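Local coordinates for XRE-family like protein (Pseudomonas syringae pv. tomato, PDB 3F6W), which probably binds DNA through a helix-turn-helix domain, as do other members of the XRE family of transcriptional regulators, at residues L18-E21 and A22-A25; S42-S45 and K46-A50; D61-G65 and I66-P70; L74-L77 and E78-P82. All blocks are in the same frame, centred on the assembly; numbering follows the deposited sequence.

Overall arrangement
Helix 3-26 carries interaction 1 in its last turns, and the later contacts gather about it. Next along the chain, interaction 2 closes the end of helix 41-48, its centre about 13 Å from that of interaction 1, the two joined by the Arg23-Glu48 salt bridge. Interaction 3 ends helix 56-66 and turns into helix 70-78; its Phe62, Cys63 and Ile66 pack on Leu19, Ala22 and Arg23, and Phe62 also meets Thr47. Interaction 4 lies where helix 70-78 ends and turns into the C-terminal tail, touching interaction 1 through Leu77 on Leu18. All four are local and in series, none nested or crossed; interactions 1 and 4 also reach the second subunit.

Interaction 1. Residues L18-E21 and A22-A25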
loop_
_atom_site.group_PDB
_atom_site.type_symbol
_atom_site.label_atom_id
_atom_site.label_comp_id
_atom_site.label_asym_id
_atom_site.label_seq_id
_atom_site.Cartn_x
_atom_site.Cartn_y
_atom_site.Cartn_z
ATOM N N LEU A 18 -1.393 0.750 -13.100
ATOM C CA LEU A 18 -0.599 0.166 -14.180
ATOM C C LEU A 18 -1.446 -0.290 -15.346
ATOM O O LEU A 18 -1.034 -0.154 -16.504
ATOM C CB LEU A 18 0.262 -0.998 -13.675
ATOM C CG LEU A 18 1.359 -0.586 -12.681
ATOM C CD1 LEU A 18 1.934 -1.812 -11.977
ATOM C CD2 LEU A 18 2.457 0.229 -13.378
ATOM N N LEU A 19 -2.626 -0.834 -15.058
ATOM C CA LEU A 19 -3.478 -1.343 -16.131
ATOM C C LEU A 19 -4.043 -0.205 -16.957
ATOM O O LEU A 19 -4.204 -0.332 -18.176
ATOM C CB LEU A 19 -4.645 -2.163 -15.581
ATOM C CG LEU A 19 -4.344 -3.588 -15.137
ATOM C CD1 LEU A 19 -5.554 -4.174 -14.432
ATOM C CD2 LEU A 19 -3.958 -4.442 -16.336
ATOM N N LEU A 20 -4.371 0.894 -16.289
ATOM C CA LEU A 20 -4.883 2.061 -16.994
ATOM C C LEU A 20 -3.770 2.636 -17.867
ATOM O O LEU A 20 -3.987 2.955 -19.034
ATOM C CB LEU A 20 -5.409 3.108 -16.014
ATOM C CG LEU A 20 -5.896 4.436 -16.588
ATOM C CD1 LEU A 20 -7.024 4.196 -17.593
ATOM C CD2 LEU A 20 -6.370 5.340 -15.459
ATOM N N GLU A 21 -2.570 2.759 -17.303
ATOM C CA GLU A 21 -1.422 3.185 -18.101
ATOM C C GLU A 21 -1.281 2.314 -19.354
ATOM O O GLU A 21 -1.048 2.815 -20.461
ATOM C CB GLU A 21 -0.153 3.073 -17.271
ATOM C CG GLU A 21 1.107 3.571 -17.951
ATOM C CD GLU A 21 2.230 3.710 -16.935
ATOM O OE1 GLU A 21 2.789 2.672 -16.540
ATOM O OE2 GLU A 21 2.526 4.845 -16.513
ATOM N N ALA A 22 -1.400 0.999 -19.171
ATOM C CA ALA A 22 -1.240 0.061 -20.287
ATOM C C ALA A 22 -2.339 0.202 -21.338
ATOM O O ALA A 22 -2.055 0.200 -22.539
ATOM C CB ALA A 22 -1.145 -1.381 -19.786
ATOM N N ARG A 23 -3.592 0.326 -20.906
ATOM C CA ARG A 23 -4.668 0.448 -21.899
ATOM C C ARG A 23 -4.536 1.753 -22.675
ATOM O O ARG A 23 -4.662 1.783 -23.905
ATOM C CB ARG A 23 -6.064 0.362 -21.269
ATOM C CG ARG A 23 -7.176 0.534 -22.321
ATOM C CD ARG A 23 -8.586 0.447 -21.737
ATOM N NE ARG A 23 -8.892 1.528 -20.799
ATOM C CZ ARG A 23 -9.089 2.798 -21.137
ATOM N NH1 ARG A 23 -8.995 3.176 -22.405
ATOM N NH2 ARG A 23 -9.373 3.692 -20.201
ATOM N N SER A 24 -4.284 2.830 -21.942
ATOM C CA SER A 24 -4.063 4.133 -22.557
ATOM C C SER A 24 -2.900 4.098 -23.548
ATOM O O SER A 24 -2.985 4.674 -24.628
ATOM C CB SER A 24 -3.812 5.203 -21.488
ATOM O OG SER A 24 -3.462 6.450 -22.082
ATOM N N ALA A 25 -1.807 3.435 -23.177
ATOM C CA ALA A 25 -0.637 3.357 -24.056
ATOM C C ALA A 25 -0.953 2.583 -25.326
ATOM O O ALA A 25 -0.391 2.861 -26.389
ATOM C CB ALA A 25 0.529 2.692 -23.348
#
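With chi1 at 176°, Leu20 swings CG away from its own backbone N, and a chi3 of 65° bends the Arg23 chain back toward it. The two side chains, one turn apart on helix 3-26, therefore meet at a slant: Leu20 CD1 comes to 3.5 Å from Arg23 NH2, approaching the guanidinium obliquely. The charge of that group is answered elsewhere, NE by a salt bridge to Glu48 and NH1 by the carbonyl of Ile28, which ties the end of helix 3-26 to helix 41-48 and to the loop that follows helix 3-26 itself. The spacing is that of a regular alpha-helix in the five-helix bundle of an XRE-type helix-turn-helix domain. Ala22 N gives its proton to Leu18 O at 2.9 Å, and Arg23 N bonds Leu19 O in the same way. Ser24 N makes the straightest of the four bonds, 168° at the hydrogen, to Leu20 O; Ala25 N follows onto Glu21 O. The Ala22 CB methyl lies 3.5 Å from Leu18 O and also packs on Ile66. Leu19 is turned into the core against Phe62 and Cys63. Glu21 leaves the helix in another direction, where OE2 is bonded by Ser1 N of the second subunit.

Interaction 2. Residues S42-S45 and K46-A50; sequences SFVS and KTENA
Phe43 O is gripped twice by Thr47: OG1 donates to it at 2.8 Å, and the backbone N of the same threonine at 3.0 Å. The two donors come from opposite faces of the carbonyl plane. Thr47 chi1 of -71° makes this possible, holding OG1 beside its own N and facing back down the helix. The same hydroxyl oxygen sits 4.2 Å above the plane of the Phe43 ring, over its centre. One residue on, Val44 and Glu48 run side by side in the same direction, with Val44 CG1 at 3.9 Å from Glu48 OE2, and Glu48 N bonds Val44 O. Lys46 N reaches Ser42 O at 2.8 Å, and the lysine chain then extends away from the contact. Asn49 N donates to Ser45 O; Ala50, with positive phi, closes the helix in a Schellman motif.

Further out, Arg39 makes a cation-pi contact with the Phe43 ring, and Thr47 packs on Phe62 of helix 56-66. Glu48 OE1 takes a hydrogen bond from Gln30 NE2 while OE2 faces Arg23, so the carboxylate joins three helices of the helix-turn-helix domain. The two partners should fix the rotation of that carboxylate and would be expected to favour its ionised form, while the buried Thr47 hydroxyl is satisfied within its own helix.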
loop_
_atom_site.group_PDB
_atom_site.type_symbol
_atom_site.label_atom_id
_atom_site.label_comp_id
_atom_site.label_asym_id
_atom_site.label_seq_id
_atom_site.Cartn_x
_atom_site.Cartn_y
_atom_site.Cartn_z
ATOM N N SER A 42 -19.378 -1.799 -19.215
ATOM C CA SER A 42 -19.453 -1.601 -17.768
ATOM C C SER A 42 -18.434 -2.474 -17.042
ATOM O O SER A 42 -17.916 -2.080 -15.995
ATOM C CB SER A 42 -20.868 -1.860 -17.237
ATOM O OG SER A 42 -21.330 -3.154 -17.597
ATOM N N PHE A 43 -18.122 -3.638 -17.605
ATOM C CA PHE A 43 -17.105 -4.509 -17.003
ATOM C C PHE A 43 -15.761 -3.791 -16.896
ATOM O O PHE A 43 -15.089 -3.806 -15.856
ATOM C CB PHE A 43 -16.929 -5.779 -17.835
ATOM C CG PHE A 43 -15.842 -6.687 -17.331
ATOM C CD1 PHE A 43 -16.083 -7.552 -16.276
ATOM C CD2 PHE A 43 -14.578 -6.677 -17.910
ATOM C CE1 PHE A 43 -15.089 -8.392 -15.812
ATOM C CE2 PHE A 43 -13.582 -7.512 -17.450
ATOM C CZ PHE A 43 -13.846 -8.376 -16.396
ATOM N N VAL A 44 -15.363 -3.170 -17.996
ATOM C CA VAL A 44 -14.088 -2.481 -18.051
ATOM C C VAL A 44 -14.130 -1.229 -17.196
ATOM O O VAL A 44 -13.221 -0.983 -16.403
ATOM C CB VAL A 44 -13.712 -2.126 -19.500
ATOM C CG1 VAL A 44 -12.440 -1.291 -19.519
ATOM C CG2 VAL A 44 -13.516 -3.401 -20.292
ATOM N N SER A 45 -15.200 -0.442 -17.329
ATOM C CA SER A 45 -15.269 0.798 -16.569
ATOM C C SER A 45 -15.316 0.556 -15.052
ATOM O O SER A 45 -14.672 1.264 -14.290
ATOM C CB SER A 45 -16.436 1.681 -17.030
ATOM O OG SER A 45 -17.671 1.007 -16.896
ATOM N N LYS A 46 -16.061 -0.450 -14.614
ATOM C CA LYS A 46 -16.141 -0.744 -13.179
ATOM C C LYS A 46 -14.832 -1.336 -12.663
ATOM O O LYS A 46 -14.445 -1.131 -11.507
ATOM C CB LYS A 46 -17.300 -1.705 -12.885
ATOM C CG LYS A 46 -18.670 -1.036 -12.958
ATOM C CD LYS A 46 -19.751 -1.912 -12.374
ATOM C CE LYS A 46 -21.058 -1.149 -12.264
ATOM N NZ LYS A 46 -22.129 -1.996 -11.693
ATOM N N THR A 47 -14.152 -2.090 -13.517
ATOM C CA THR A 47 -12.844 -2.610 -13.153
ATOM C C THR A 47 -11.894 -1.431 -12.927
ATOM O O THR A 47 -11.225 -1.332 -11.884
ATOM C CB THR A 47 -12.278 -3.527 -14.245
ATOM O OG1 THR A 47 -13.014 -4.755 -14.270
ATOM C CG2 THR A 47 -10.821 -3.846 -13.958
ATOM N N GLU A 48 -11.853 -0.509 -13.880
ATOM C CA GLU A 48 -10.925 0.630 -13.756
ATOM C C GLU A 48 -11.278 1.582 -12.615
ATOM O O GLU A 48 -10.394 2.165 -11.988
ATOM C CB GLU A 48 -10.771 1.383 -15.083
ATOM C CG GLU A 48 -10.287 0.478 -16.214
ATOM C CD GLU A 48 -9.954 1.217 -17.504
ATOM O OE1 GLU A 48 -10.347 2.382 -17.658
ATOM O OE2 GLU A 48 -9.286 0.623 -18.366
ATOM N N ASN A 49 -12.569 1.731 -12.341
ATOM C CA ASN A 49 -13.022 2.604 -11.268
ATOM C C ASN A 49 -13.002 1.957 -9.889
ATOM O O ASN A 49 -13.412 2.580 -8.925
ATOM C CB ASN A 49 -14.439 3.102 -11.555
ATOM C CG ASN A 49 -14.526 3.882 -12.851
ATOM O OD1 ASN A 49 -13.510 4.282 -13.412
ATOM N ND2 ASN A 49 -15.744 4.095 -13.336
ATOM N N ALA A 50 -12.549 0.710 -9.805
ATOM C CA ALA A 50 -12.567 -0.062 -8.560
ATOM C C ALA A 50 -13.958 -0.270 -7.974
ATOM O O ALA A 50 -14.120 -0.343 -6.746
ATOM C CB ALA A 50 -11.648 0.572 -7.517
#

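Interaction 3. Residues D61-G65 and I66-P70; sequences DFCRG and IGTDP
Arg64 and Pro70 cross at about a right angle, Pro70 CG lying over one face of the guanidinium. This atom stands 3.5 Å above that plane, offset toward its rim, and Pro70 CD is 3.5 Å from Arg64 NE. A bend at chi2 (72°) turns the arginine chain toward the proline. Next to it, Cys63 meets the same ring from the core side: Cys63 CB is 3.8 Å from Pro70 CD, and SG lies against CA and CB of the proline. Phe62 and Ile66 face inward, the Ile66 CD1 methyl approaching the Phe62 ring obliquely at 4.4 Å from CD2, and both pack on helices 3-26 and 30-37.

The backbone from Cys63 to Thr68 forms a Schellman motif that ends helix 56-66. Thr68 N donates to Cys63 O at 3.0 Å from above the carbonyl plane, and Gly67 N makes a weak bond to Arg64 O. Gly67 takes the positive phi, at angles where a CB would jam against the preceding carbonyl. Asp69 then N-caps helix 70-78 with weak bonds to Tyr71 N and Ala72 N. Arg64 thus meets the proline by van der Waals contact alone, while Cys63 O and Arg64 O pair with backbone N-H groups and Gly65 O accepts from Arg36 NH1.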
loop_
_atom_site.group_PDB
_atom_site.type_symbol
_atom_site.label_atom_id
_atom_site.label_comp_id
_atom_site.label_asym_id
_atom_site.label_seq_id
_atom_site.Cartn_x
_atom_site.Cartn_y
_atom_site.Cartn_z
ATOM N N ASP A 61 -7.021 -12.080 -18.902
ATOM C CA ASP A 61 -7.726 -11.801 -20.163
ATOM C C ASP A 61 -7.695 -10.306 -20.492
ATOM O O ASP A 61 -7.588 -9.904 -21.658
ATOM C CB ASP A 61 -9.193 -12.270 -20.091
ATOM C CG ASP A 61 -9.335 -13.796 -19.969
ATOM O OD1 ASP A 61 -8.330 -14.531 -20.115
ATOM O OD2 ASP A 61 -10.469 -14.259 -19.710
ATOM N N PHE A 62 -7.809 -9.493 -19.448
ATOM C CA PHE A 62 -7.791 -8.033 -19.562
ATOM C C PHE A 62 -6.454 -7.626 -20.185
ATOM O O PHE A 62 -6.403 -6.867 -21.159
ATOM C CB PHE A 62 -7.942 -7.449 -18.149
ATOM C CG PHE A 62 -8.326 -5.987 -18.099
ATOM C CD1 PHE A 62 -9.634 -5.607 -17.833
ATOM C CD2 PHE A 62 -7.360 -4.997 -18.243
ATOM C CE1 PHE A 62 -9.981 -4.259 -17.747
ATOM C CE2 PHE A 62 -7.696 -3.653 -18.157
ATOM C CZ PHE A 62 -9.009 -3.284 -17.911
ATOM N N CYS A 63 -5.373 -8.164 -19.631
ATOM C CA CYS A 63 -4.029 -7.919 -20.151
ATOM C C CYS A 63 -3.885 -8.322 -21.620
ATOM O O CYS A 63 -3.402 -7.535 -22.453
ATOM C CB CYS A 63 -2.992 -8.670 -19.307
ATOM S SG CYS A 63 -2.677 -7.909 -17.678
ATOM N N ARG A 64 -4.298 -9.546 -21.943
ATOM C CA ARG A 64 -4.210 -10.015 -23.323
ATOM C C ARG A 64 -5.019 -9.098 -24.236
ATOM O O ARG A 64 -4.611 -8.814 -25.360
ATOM C CB ARG A 64 -4.666 -11.476 -23.457
ATOM C CG ARG A 64 -3.543 -12.505 -23.353
ATOM C CD ARG A 64 -3.030 -12.628 -21.944
ATOM N NE ARG A 64 -1.926 -13.577 -21.806
ATOM C CZ ARG A 64 -2.033 -14.783 -21.253
ATOM N NH1 ARG A 64 -3.201 -15.212 -20.798
ATOM N NH2 ARG A 64 -0.970 -15.571 -21.161
ATOM N N GLY A 65 -6.155 -8.621 -23.742
ATOM C CA GLY A 65 -7.019 -7.762 -24.540
ATOM C C GLY A 65 -6.357 -6.433 -24.896
ATOM O O GLY A 65 -6.634 -5.836 -25.939
ATOM N N ILE A 66 -5.477 -5.958 -24.026
ATOM C CA ILE A 66 -4.762 -4.718 -24.319
ATOM C C ILE A 66 -3.387 -4.952 -24.937
ATOM O O ILE A 66 -2.745 -4.015 -25.392
ATOM C CB ILE A 66 -4.640 -3.813 -23.090
ATOM C CG1 ILE A 66 -3.975 -4.550 -21.938
ATOM C CG2 ILE A 66 -6.006 -3.305 -22.673
ATOM C CD1 ILE A 66 -3.891 -3.701 -20.679
ATOM N N GLY A 67 -2.930 -6.196 -24.945
ATOM C CA GLY A 67 -1.664 -6.515 -25.571
ATOM C C GLY A 67 -0.486 -6.595 -24.623
ATOM O O GLY A 67 0.658 -6.666 -25.062
ATOM N N THR A 68 -0.746 -6.580 -23.319
ATOM C CA THR A 68 0.345 -6.619 -22.347
ATOM C C THR A 68 0.434 -7.949 -21.598
ATOM O O THR A 68 -0.580 -8.530 -21.213
ATOM C CB THR A 68 0.273 -5.448 -21.343
ATOM O OG1 THR A 68 1.392 -5.513 -20.451
ATOM C CG2 THR A 68 -1.014 -5.504 -20.543
ATOM N N ASP A 69 1.664 -8.421 -21.403
ATOM C CA ASP A 69 1.940 -9.712 -20.778
ATOM C C ASP A 69 1.557 -9.680 -19.294
ATOM O O ASP A 69 2.141 -8.925 -18.516
ATOM C CB ASP A 69 3.431 -10.042 -20.943
ATOM C CG ASP A 69 3.810 -11.402 -20.385
ATOM O OD1 ASP A 69 3.067 -11.956 -19.552
ATOM O OD2 ASP A 69 4.876 -11.922 -20.780
ATOM N N PRO A 70 0.564 -10.494 -18.896
ATOM C CA PRO A 70 0.102 -10.459 -17.499
ATOM C C PRO A 70 1.180 -10.900 -16.513
ATOM O O PRO A 70 1.270 -10.336 -15.429
ATOM C CB PRO A 70 -1.080 -11.454 -17.490
ATOM C CG PRO A 70 -0.854 -12.321 -18.708
ATOM C CD PRO A 70 -0.306 -11.343 -19.727
#

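Interaction 4. Residues L74-L77 and E78-P82; sequences LSKL and EAMTP
Selenomethionine Met80 folds back over the last turn of helix 70-78 and touches Lys76 and Leu77 along its length. Its CB lies 3.2 Å from Leu77 O. CG, set beside the residue's own N by a chi1 of -70°, comes to 3.6 Å from Lys76 O. Beyond it the chain stays extended: SE passes alongside Leu77, 4.5 Å from CD1 of that leucine, and the terminal methyl CE ends 4.4 Å from Lys76 CG. Both are loose van der Waals approaches.

The backbone beneath records how the helix unwinds. Glu78 N still donates to Leu74 O in regular alpha-helical fashion. Ala79 N is shared, bonding Ser75 O at 3.0 Å and, weakly, Lys76 O. Met80 N then donates to Leu77 O, three residues back, at 3.1 Å and from well above the carbonyl plane. From Glu78 to Thr81 the chain makes a type I beta turn, with Thr81 N bonded to Glu78 O, and so leaves the C-terminal helix of this helix-turn-helix protein.

Leu77 O has a second partner: a water donates to it at 2.7 Å and is also hydrogen-bonded to Thr81 OG1, bridging the helix end to the tail. With chi1 at 180°, the Leu77 side chain reaches toward helix 3-26, where it packs on Ala14, Leu15 and Leu18. This end of the molecule also lies at the dimer contact, Leu77 and Thr81 resting on Ile7 of the second subunit and Met80 on Ala3 of the second subunit.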
loop_
_atom_site.group_PDB
_atom_site.type_symbol
_atom_site.label_atom_id
_atom_site.label_comp_id
_atom_site.label_asym_id
_atom_site.label_seq_id
_atom_site.Cartn_x
_atom_site.Cartn_y
_atom_site.Cartn_z
ATOM N N LEU A 74 2.568 -8.456 -13.444
ATOM C CA LEU A 74 2.614 -8.882 -12.049
ATOM C C LEU A 74 4.035 -8.816 -11.474
ATOM O O LEU A 74 4.233 -8.416 -10.324
ATOM C CB LEU A 74 2.070 -10.296 -11.913
ATOM C CG LEU A 74 0.558 -10.361 -12.116
ATOM C CD1 LEU A 74 0.105 -11.798 -12.044
ATOM C CD2 LEU A 74 -0.144 -9.513 -11.059
ATOM N N SER A 75 5.014 -9.220 -12.273
ATOM C CA SER A 75 6.406 -9.216 -11.827
ATOM C C SER A 75 6.872 -7.812 -11.486
ATOM O O SER A 75 7.555 -7.588 -10.482
ATOM C CB SER A 75 7.295 -9.817 -12.907
ATOM O OG SER A 75 7.036 -11.200 -13.024
ATOM N N LYS A 76 6.486 -6.870 -12.332
ATOM C CA LYS A 76 6.816 -5.472 -12.146
ATOM C C LYS A 76 6.163 -4.925 -10.889
ATOM O O LYS A 76 6.787 -4.209 -10.114
ATOM C CB LYS A 76 6.359 -4.680 -13.360
ATOM C CG LYS A 76 6.380 -3.185 -13.184
ATOM C CD LYS A 76 5.900 -2.525 -14.456
ATOM C CE LYS A 76 6.489 -3.232 -15.662
ATOM N NZ LYS A 76 6.087 -2.611 -16.948
ATOM N N LEU A 77 4.895 -5.259 -10.690
ATOM C CA LEU A 77 4.196 -4.819 -9.496
ATOM C C LEU A 77 4.897 -5.339 -8.250
ATOM O O LEU A 77 5.125 -4.600 -7.299
ATOM C CB LEU A 77 2.742 -5.284 -9.528
ATOM C CG LEU A 77 1.917 -4.885 -8.313
ATOM C CD1 LEU A 77 1.516 -3.422 -8.410
ATOM C CD2 LEU A 77 0.695 -5.767 -8.187
ATOM N N GLU A 78 5.260 -6.613 -8.266
ATOM C CA GLU A 78 5.877 -7.227 -7.106
ATOM C C GLU A 78 7.251 -6.645 -6.827
ATOM O O GLU A 78 7.667 -6.552 -5.675
ATOM C CB GLU A 78 5.933 -8.741 -7.262
ATOM C CG GLU A 78 4.554 -9.376 -7.173
ATOM C CD GLU A 78 4.608 -10.834 -6.802
ATOM O OE1 GLU A 78 5.500 -11.545 -7.312
ATOM O OE2 GLU A 78 3.751 -11.267 -6.003
ATOM N N ALA A 79 7.932 -6.221 -7.884
ATOM C CA ALA A 79 9.266 -5.648 -7.751
ATOM C C ALA A 79 9.231 -4.367 -6.920
ATOM O O ALA A 79 10.265 -3.882 -6.456
ATOM C CB ALA A 79 9.847 -5.373 -9.114
HETATM N N MSE A 80 8.031 -3.832 -6.724
HETATM C CA MSE A 80 7.879 -2.556 -6.029
HETATM C C MSE A 80 7.923 -2.674 -4.509
HETATM O O MSE A 80 8.073 -1.673 -3.804
HETATM C CB MSE A 80 6.605 -1.858 -6.497
HETATM C CG MSE A 80 6.721 -1.358 -7.908
HETATM SE SE MSE A 80 5.039 -0.700 -8.588
HETATM C CE MSE A 80 5.697 0.005 -10.280
ATOM N N THR A 81 7.798 -3.895 -4.004
ATOM C CA THR A 81 8.012 -4.150 -2.585
ATOM C C THR A 81 9.111 -5.197 -2.410
ATOM O O THR A 81 8.854 -6.334 -2.012
ATOM C CB THR A 81 6.717 -4.585 -1.876
ATOM O OG1 THR A 81 5.709 -3.586 -2.081
ATOM C CG2 THR A 81 6.951 -4.753 -0.382
ATOM N N PRO A 82 10.352 -4.807 -2.721
ATOM C CA PRO A 82 11.521 -5.691 -2.645
ATOM C C PRO A 82 11.707 -6.285 -1.254
ATOM O O PRO A 82 12.185 -7.415 -1.159
ATOM C CB PRO A 82 12.683 -4.753 -2.980
ATOM C CG PRO A 82 12.055 -3.647 -3.778
ATOM C CD PRO A 82 10.717 -3.446 -3.149
HETATM O O HOH W 1 4.599 -4.393 -4.697
#